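Local coordinates for probable branched-chain amino acid ABC transporter, amino acid binding protein (Thermus thermophilus, PDB 3LKB) that probably serves as the substrate-binding protein of a branched-chain amino acid ABC transporter and binds valine, at residues Q7-W12 with V48-V53; G28-D33 with N289-A294; N213-A218 with D244-F249. The protein carries 2 engineered substitutions. One frame throughout, in Å; residues are numbered along the deposited sequence.

Contact 1: residues Q7-W12 with V48-V53; sequences QVTLFW and VFNCVV
The side chains of Thr9 and Asn50 rise together from the same face of the sheet, and Asn50 ND2 donates to Thr9 OG1 at 3.0 Å, with the hydroxyl oxygen close to the plane of the amide. CG anti to the backbone N (chi1 179°) sets the amide of Asn50 beside the Thr9 side chain, where ND2 meets OG1. Gln7, extended beyond CG, crosses Asn50 at an angle, the two amide planes 32° apart, and brings OE1 3.6 Å from Asn50 CB. With an alanine at Asn50, Thr9 OG1 would probably lose this donor and Gln7 OE1 would keep its CB neighbour but not the amide beyond it. On the same face Val52 touches two partners, one methyl each: CG1 meets the edge of the Phe11 ring at CD1 (3.9 Å), in the ring plane, while CG2 packs against Thr9 CG2. The two strands run parallel, in register from Gln7 with Val48 to Trp12 with Val53, and with helix 21-41 between them in sequence they form a beta-alpha-beta unit. Five backbone bonds join them. Val8 N to Val48 O (3.0 Å) is nearly straight, whereas Asn50 N reaches Val8 O at 2.7 Å from above the carbonyl plane. The opposite face carries Val8, whose CG1 is 4.0 Å from Phe49 CE1, and Trp12, whose CE3 is 3.8 Å from Val53 CG1. Farther out, helix 21-41 covers this face, Cys35 among its residues touching Leu10, Phe49 and Cys51, and helix 285-308 adds Val298 against Leu10 and Phe49. The Trp12 side chain, about 8 Å from the bound valine, also meets the ring of Tyr27.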
# COMPACT_ATOMS: atom_id res chain seq x y z
N GLN A 7 28.05 -4.92 -12.02
CA GLN A 7 26.81 -4.53 -11.39
C GLN A 7 26.09 -3.44 -12.21
O GLN A 7 26.71 -2.42 -12.61
CB GLN A 7 27.06 -4.06 -9.96
CG GLN A 7 25.77 -3.82 -9.20
CD GLN A 7 25.98 -3.51 -7.74
OE1 GLN A 7 25.41 -4.19 -6.87
NE2 GLN A 7 26.80 -2.47 -7.44
N VAL A 8 24.80 -3.68 -12.46
CA VAL A 8 23.93 -2.72 -13.10
C VAL A 8 22.62 -2.46 -12.29
O VAL A 8 21.87 -3.39 -11.92
CB VAL A 8 23.61 -3.10 -14.57
CG1 VAL A 8 22.46 -2.24 -15.12
CG2 VAL A 8 24.86 -2.98 -15.46
N THR A 9 22.36 -1.18 -12.03
CA THR A 9 21.21 -0.77 -11.28
C THR A 9 19.97 -0.50 -12.11
O THR A 9 19.96 0.26 -13.09
CB THR A 9 21.50 0.37 -10.37
OG1 THR A 9 22.46 -0.08 -9.39
CG2 THR A 9 20.19 0.79 -9.64
N LEU A 10 18.92 -1.19 -11.69
CA LEU A 10 17.62 -1.06 -12.29
C LEU A 10 16.82 -0.30 -11.23
O LEU A 10 16.59 -0.82 -10.16
CB LEU A 10 17.05 -2.44 -12.55
CG LEU A 10 16.03 -2.44 -13.69
CD1 LEU A 10 16.66 -1.77 -14.89
CD2 LEU A 10 15.63 -3.83 -14.02
N PHE A 11 16.46 0.94 -11.53
CA PHE A 11 15.87 1.81 -10.54
C PHE A 11 14.45 2.24 -10.94
O PHE A 11 14.22 2.72 -12.04
CB PHE A 11 16.82 2.98 -10.24
CG PHE A 11 16.16 4.21 -9.65
CD1 PHE A 11 16.01 4.35 -8.26
CD2 PHE A 11 15.72 5.24 -10.47
CE1 PHE A 11 15.43 5.50 -7.71
CE2 PHE A 11 15.16 6.38 -9.95
CZ PHE A 11 15.01 6.50 -8.54
N TRP A 12 13.50 2.04 -10.05
CA TRP A 12 12.14 2.53 -10.25
C TRP A 12 11.80 3.37 -9.05
O TRP A 12 12.21 3.04 -7.91
CB TRP A 12 11.19 1.36 -10.34
CG TRP A 12 9.73 1.70 -10.42
CD1 TRP A 12 9.05 2.02 -11.53
CD2 TRP A 12 8.77 1.78 -9.33
NE1 TRP A 12 7.73 2.28 -11.24
CE2 TRP A 12 7.53 2.14 -9.89
CE3 TRP A 12 8.87 1.62 -7.94
CZ2 TRP A 12 6.37 2.29 -9.14
CZ3 TRP A 12 7.72 1.78 -7.17
CH2 TRP A 12 6.47 2.10 -7.79
N VAL A 48 25.00 -8.57 -13.03
CA VAL A 48 24.03 -8.76 -11.94
C VAL A 48 23.26 -7.47 -11.71
O VAL A 48 23.87 -6.39 -11.61
CB VAL A 48 24.60 -9.46 -10.65
CG1 VAL A 48 25.89 -10.17 -10.96
CG2 VAL A 48 24.83 -8.49 -9.51
N PHE A 49 21.94 -7.56 -11.73
CA PHE A 49 21.12 -6.38 -11.50
C PHE A 49 21.03 -6.08 -10.01
O PHE A 49 20.72 -6.94 -9.20
CB PHE A 49 19.73 -6.47 -12.14
CG PHE A 49 19.76 -6.46 -13.66
CD1 PHE A 49 19.82 -5.26 -14.36
CD2 PHE A 49 19.75 -7.65 -14.37
CE1 PHE A 49 19.85 -5.25 -15.75
CE2 PHE A 49 19.79 -7.66 -15.77
CZ PHE A 49 19.84 -6.47 -16.47
N ASN A 50 21.37 -4.85 -9.68
CA ASN A 50 21.04 -4.28 -8.41
C ASN A 50 19.63 -3.60 -8.54
O ASN A 50 19.40 -2.64 -9.30
CB ASN A 50 22.13 -3.28 -8.03
CG ASN A 50 21.87 -2.60 -6.74
OD1 ASN A 50 21.46 -3.25 -5.80
ND2 ASN A 50 22.09 -1.28 -6.67
N CYS A 51 18.68 -4.16 -7.81
CA CYS A 51 17.30 -3.76 -7.95
C CYS A 51 16.93 -2.69 -6.94
O CYS A 51 16.87 -2.97 -5.77
CB CYS A 51 16.40 -4.94 -7.71
SG CYS A 51 14.69 -4.35 -7.86
N VAL A 52 16.69 -1.47 -7.38
CA VAL A 52 16.34 -0.42 -6.48
C VAL A 52 14.93 0.09 -6.78
O VAL A 52 14.68 0.69 -7.84
CB VAL A 52 17.38 0.67 -6.48
CG1 VAL A 52 16.95 1.77 -5.55
CG2 VAL A 52 18.75 0.07 -6.08
N VAL A 53 14.03 -0.17 -5.83
CA VAL A 53 12.62 0.14 -5.94
C VAL A 53 12.25 1.08 -4.80
O VAL A 53 12.21 0.65 -3.65
CB VAL A 53 11.78 -1.14 -5.83
CG1 VAL A 53 10.35 -0.81 -5.48
CG2 VAL A 53 11.86 -1.92 -7.15

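Contact 2: residues G28-D33 with N289-A294; sequences GAAVED and NGMLAA. Engineered in segment 289-294: Ala293 (natural residue Val).
The flat group at the centre of this contact is the peptide unit joining Gly290 to Met291. Ala30 CB sits over one face of it, 3.5 Å from Met291 N and 3.8 Å from Gly290 C. Val31 approaches from the same face, its CG2 3.9 Å from Gly290 O, an oxygen that also accepts the helical bond from Ala294 N. Beside the peptide, Met291 CB meets Ala30 CB at 4.2 Å. CG anti to the backbone N (chi1 -167°) leads the methionine chain away from Ala30 as far as SD, and the bend at chi3 turns CE back to 4.4 Å from Ala30 CB; the chain also touches Tyr34 of helix 21-41 and Gln268. One turn further along, Ala294 CB rests on Val31 CA at 4.0 Å. No hydrogen bond crosses between the segments; the buried contact is van der Waals packing of methyl groups on backbone and on each other. The absence of a side chain at Gly290 is consistent with the close approach, 7.3 Å between the axes of the two short segments, which cross at -41°: a beta carbon there would point at helix 21-41 and lie 3.0 Å from Ala30 CB. Gly290 and Ala294, four residues apart, offer the small-xxx-small surface (here GxxxA) of closely packed helix pairs, and in this periplasmic binding protein fold it joins the helix following the first strand to the late helix 285-308.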
# COMPACT_ATOMS: atom_id res chain seq x y z
N GLY A 28 5.28 -1.71 -8.78
CA GLY A 28 6.59 -1.71 -8.16
C GLY A 28 6.99 -3.14 -7.93
O GLY A 28 8.12 -3.55 -8.21
N ALA A 29 6.03 -3.94 -7.50
CA ALA A 29 6.33 -5.31 -7.15
C ALA A 29 6.84 -6.09 -8.38
O ALA A 29 7.78 -6.88 -8.30
CB ALA A 29 5.05 -5.99 -6.50
N ALA A 30 6.19 -5.86 -9.52
CA ALA A 30 6.58 -6.53 -10.78
C ALA A 30 8.00 -6.14 -11.16
O ALA A 30 8.76 -6.98 -11.62
CB ALA A 30 5.60 -6.21 -11.90
N VAL A 31 8.38 -4.88 -10.96
CA VAL A 31 9.73 -4.47 -11.38
C VAL A 31 10.76 -5.25 -10.53
O VAL A 31 11.73 -5.80 -11.04
CB VAL A 31 9.94 -2.96 -11.18
CG1 VAL A 31 11.38 -2.63 -11.42
CG2 VAL A 31 9.05 -2.15 -12.07
N GLU A 32 10.54 -5.28 -9.22
CA GLU A 32 11.44 -5.94 -8.32
C GLU A 32 11.51 -7.41 -8.66
O GLU A 32 12.59 -7.97 -8.73
CB GLU A 32 10.99 -5.77 -6.88
CG GLU A 32 12.00 -6.33 -5.91
CD GLU A 32 11.73 -5.93 -4.46
OE1 GLU A 32 11.34 -4.75 -4.19
OE2 GLU A 32 11.94 -6.81 -3.59
N ASP A 33 10.35 -8.03 -8.90
CA ASP A 33 10.30 -9.46 -9.23
C ASP A 33 11.02 -9.85 -10.53
O ASP A 33 11.78 -10.83 -10.55
CB ASP A 33 8.85 -9.98 -9.22
CG ASP A 33 8.30 -10.03 -7.82
OD1 ASP A 33 9.12 -9.76 -6.91
OD2 ASP A 33 7.09 -10.28 -7.62
N ASN A 289 1.80 -4.60 -16.19
CA ASN A 289 2.30 -3.30 -16.63
C ASN A 289 3.75 -3.04 -16.18
O ASN A 289 4.61 -2.71 -16.99
CB ASN A 289 1.34 -2.25 -16.07
CG ASN A 289 1.54 -0.86 -16.64
OD1 ASN A 289 2.40 -0.63 -17.50
ND2 ASN A 289 0.73 0.09 -16.14
N GLY A 290 4.02 -3.22 -14.89
CA GLY A 290 5.40 -3.17 -14.38
C GLY A 290 6.35 -4.19 -14.99
O GLY A 290 7.53 -3.91 -15.22
N MET A 291 5.84 -5.37 -15.27
CA MET A 291 6.68 -6.42 -15.80
C MET A 291 7.08 -6.04 -17.24
O MET A 291 8.22 -6.26 -17.68
CB MET A 291 5.99 -7.80 -15.73
CG MET A 291 6.94 -8.94 -15.98
SD MET A 291 6.34 -10.58 -15.47
CE MET A 291 6.43 -10.17 -13.73
N LEU A 292 6.14 -5.45 -17.98
CA LEU A 292 6.51 -5.03 -19.33
C LEU A 292 7.61 -3.93 -19.25
O LEU A 292 8.60 -4.01 -19.95
CB LEU A 292 5.26 -4.56 -20.12
CG LEU A 292 5.53 -3.87 -21.45
CD1 LEU A 292 6.15 -4.89 -22.42
CD2 LEU A 292 4.28 -3.17 -22.09
N ALA A 293 7.46 -2.94 -18.38
CA ALA A 293 8.43 -1.88 -18.28
C ALA A 293 9.79 -2.45 -17.89
O ALA A 293 10.79 -2.10 -18.52
CB ALA A 293 7.99 -0.88 -17.26
N ALA A 294 9.85 -3.30 -16.86
CA ALA A 294 11.14 -3.88 -16.47
C ALA A 294 11.69 -4.77 -17.59
O ALA A 294 12.90 -4.77 -17.86
CB ALA A 294 10.99 -4.69 -15.22

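Contact 3: residues N213-A218 with D244-F249; sequences NILKDA and DAAEGF
Leu215 and Ala245 interlock where helix 208-220 meets the 3-10 segment and type II turn that lead into strand 250-253, within the alpha/beta lobe whose parallel strands 201-205, 226-229 and 250-253 are linked by helices. The packing here is tight and reciprocal. Ala245 CB lies 3.5 Å from Leu215 O. In return, Leu215 CB lies 3.6 Å from Ala245 O. Placing CG anti to the carbonyl carbon (chi1 -54°) carries the leucine toward the interior, where CD1 reaches Ala246 CA at 4.0 Å and Phe249 CD1 at 4.2 Å. Leu238 and His227 both touch Leu215 and Phe249, so this end of the contact is buried. The other side is looser. Lys216 N lies 3.7 Å from Ala245 CB, but its side chain keeps only a loose touch through CG before leading away, its NZ bonded to Leu241 O near the end of helix 236-242. Glu247 is exposed at the far side of the turn and grips Gly363 N through OE2. Between Glu247 and the buried ring, Gly248 takes a positive phi of 84°, as expected at the third position of a type II beta turn, and the turn from Ala246 to Phe249 is closed by Phe249 N bonding to Ala246 O at 2.8 Å.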
# COMPACT_ATOMS: atom_id res chain seq x y z
N ASN A 213 -15.84 3.18 -5.91
CA ASN A 213 -16.76 3.88 -5.03
C ASN A 213 -17.92 4.53 -5.78
O ASN A 213 -19.10 4.49 -5.35
CB ASN A 213 -16.00 4.92 -4.21
CG ASN A 213 -15.09 4.29 -3.17
OD1 ASN A 213 -15.39 3.19 -2.66
ND2 ASN A 213 -13.97 4.96 -2.86
N ILE A 214 -17.60 5.16 -6.90
CA ILE A 214 -18.62 5.76 -7.74
C ILE A 214 -19.61 4.68 -8.24
O ILE A 214 -20.82 4.89 -8.16
CB ILE A 214 -17.98 6.58 -8.88
CG1 ILE A 214 -17.39 7.87 -8.32
CG2 ILE A 214 -19.02 6.89 -9.96
CD1 ILE A 214 -16.44 8.57 -9.24
N LEU A 215 -19.11 3.53 -8.72
CA LEU A 215 -19.97 2.46 -9.24
C LEU A 215 -20.86 1.89 -8.17
O LEU A 215 -22.03 1.65 -8.40
CB LEU A 215 -19.12 1.29 -9.82
CG LEU A 215 -18.08 1.64 -10.88
CD1 LEU A 215 -17.26 0.41 -11.36
CD2 LEU A 215 -18.73 2.38 -12.01
N LYS A 216 -20.30 1.67 -6.98
CA LYS A 216 -21.08 1.19 -5.85
C LYS A 216 -22.25 2.11 -5.58
O LYS A 216 -23.36 1.67 -5.45
CB LYS A 216 -20.18 1.02 -4.62
CG LYS A 216 -19.55 -0.37 -4.61
CD LYS A 216 -18.17 -0.42 -4.09
CE LYS A 216 -18.09 -0.51 -2.58
NZ LYS A 216 -16.61 -0.64 -2.20
N ASP A 217 -21.99 3.41 -5.55
CA ASP A 217 -23.07 4.37 -5.33
C ASP A 217 -24.05 4.39 -6.52
O ASP A 217 -25.26 4.37 -6.29
CB ASP A 217 -22.46 5.74 -5.07
CG ASP A 217 -21.93 5.87 -3.65
OD1 ASP A 217 -22.39 5.09 -2.77
OD2 ASP A 217 -21.05 6.74 -3.43
N ALA A 218 -23.54 4.37 -7.76
CA ALA A 218 -24.38 4.27 -8.96
C ALA A 218 -25.38 3.12 -8.91
O ALA A 218 -26.58 3.30 -9.15
CB ALA A 218 -23.54 4.16 -10.19
N ASP A 244 -20.09 -6.53 -8.21
CA ASP A 244 -21.07 -6.50 -9.26
C ASP A 244 -21.36 -5.14 -9.76
O ASP A 244 -22.03 -5.00 -10.79
CB ASP A 244 -22.39 -7.02 -8.74
CG ASP A 244 -22.65 -8.39 -9.19
OD1 ASP A 244 -21.73 -9.24 -8.97
OD2 ASP A 244 -23.74 -8.63 -9.79
N ALA A 245 -20.94 -4.12 -9.02
CA ALA A 245 -21.23 -2.78 -9.49
C ALA A 245 -20.38 -2.53 -10.71
O ALA A 245 -20.64 -1.59 -11.45
CB ALA A 245 -21.05 -1.69 -8.38
N ALA A 246 -19.38 -3.38 -10.94
CA ALA A 246 -18.51 -3.30 -12.15
C ALA A 246 -19.12 -3.86 -13.44
O ALA A 246 -18.69 -3.55 -14.53
CB ALA A 246 -17.16 -3.95 -11.89
N GLU A 247 -20.10 -4.73 -13.31
CA GLU A 247 -20.75 -5.31 -14.51
C GLU A 247 -20.98 -4.30 -15.63
O GLU A 247 -21.63 -3.28 -15.41
CB GLU A 247 -22.11 -5.90 -14.11
CG GLU A 247 -22.62 -6.86 -15.14
CD GLU A 247 -21.78 -8.14 -15.23
OE1 GLU A 247 -21.02 -8.49 -14.28
OE2 GLU A 247 -21.89 -8.79 -16.27
N GLY A 248 -20.49 -4.58 -16.82
CA GLY A 248 -20.74 -3.70 -17.96
C GLY A 248 -19.78 -2.52 -18.06
O GLY A 248 -19.83 -1.77 -19.03
N PHE A 249 -18.90 -2.33 -17.08
CA PHE A 249 -17.88 -1.29 -17.23
C PHE A 249 -17.07 -1.48 -18.52
O PHE A 249 -16.67 -2.60 -18.81
CB PHE A 249 -16.90 -1.38 -16.09
CG PHE A 249 -15.98 -0.21 -15.99
CD1 PHE A 249 -16.44 1.00 -15.42
CD2 PHE A 249 -14.67 -0.29 -16.43
CE1 PHE A 249 -15.57 2.11 -15.27
CE2 PHE A 249 -13.79 0.81 -16.32
CZ PHE A 249 -14.23 2.00 -15.74

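Contacts 1 and 2 share helix 21-41: it connects the two strands of contact 1 and is one of the two helices of contact 2. They touch directly, Cys51 SG lying 3.6 Å from Glu32 CA and Trp12 CZ3 3.8 Å from Gly28 CA. Contact 3 lies on the opposite side of the chain's centre from contact 1, their centres about 40 Å apart, beside the mixed sheet that includes strands 226-229 and 250-253. Contact 2 is buried and packs methyl groups against helix backbone across a glycine; contact 1, partly buried, relies on hydrogen bonds between strands and has an exposed residue at one end. Contact 3 is likewise mostly buried and apolar, with partly exposed Ala245 and Lys216 at its margin.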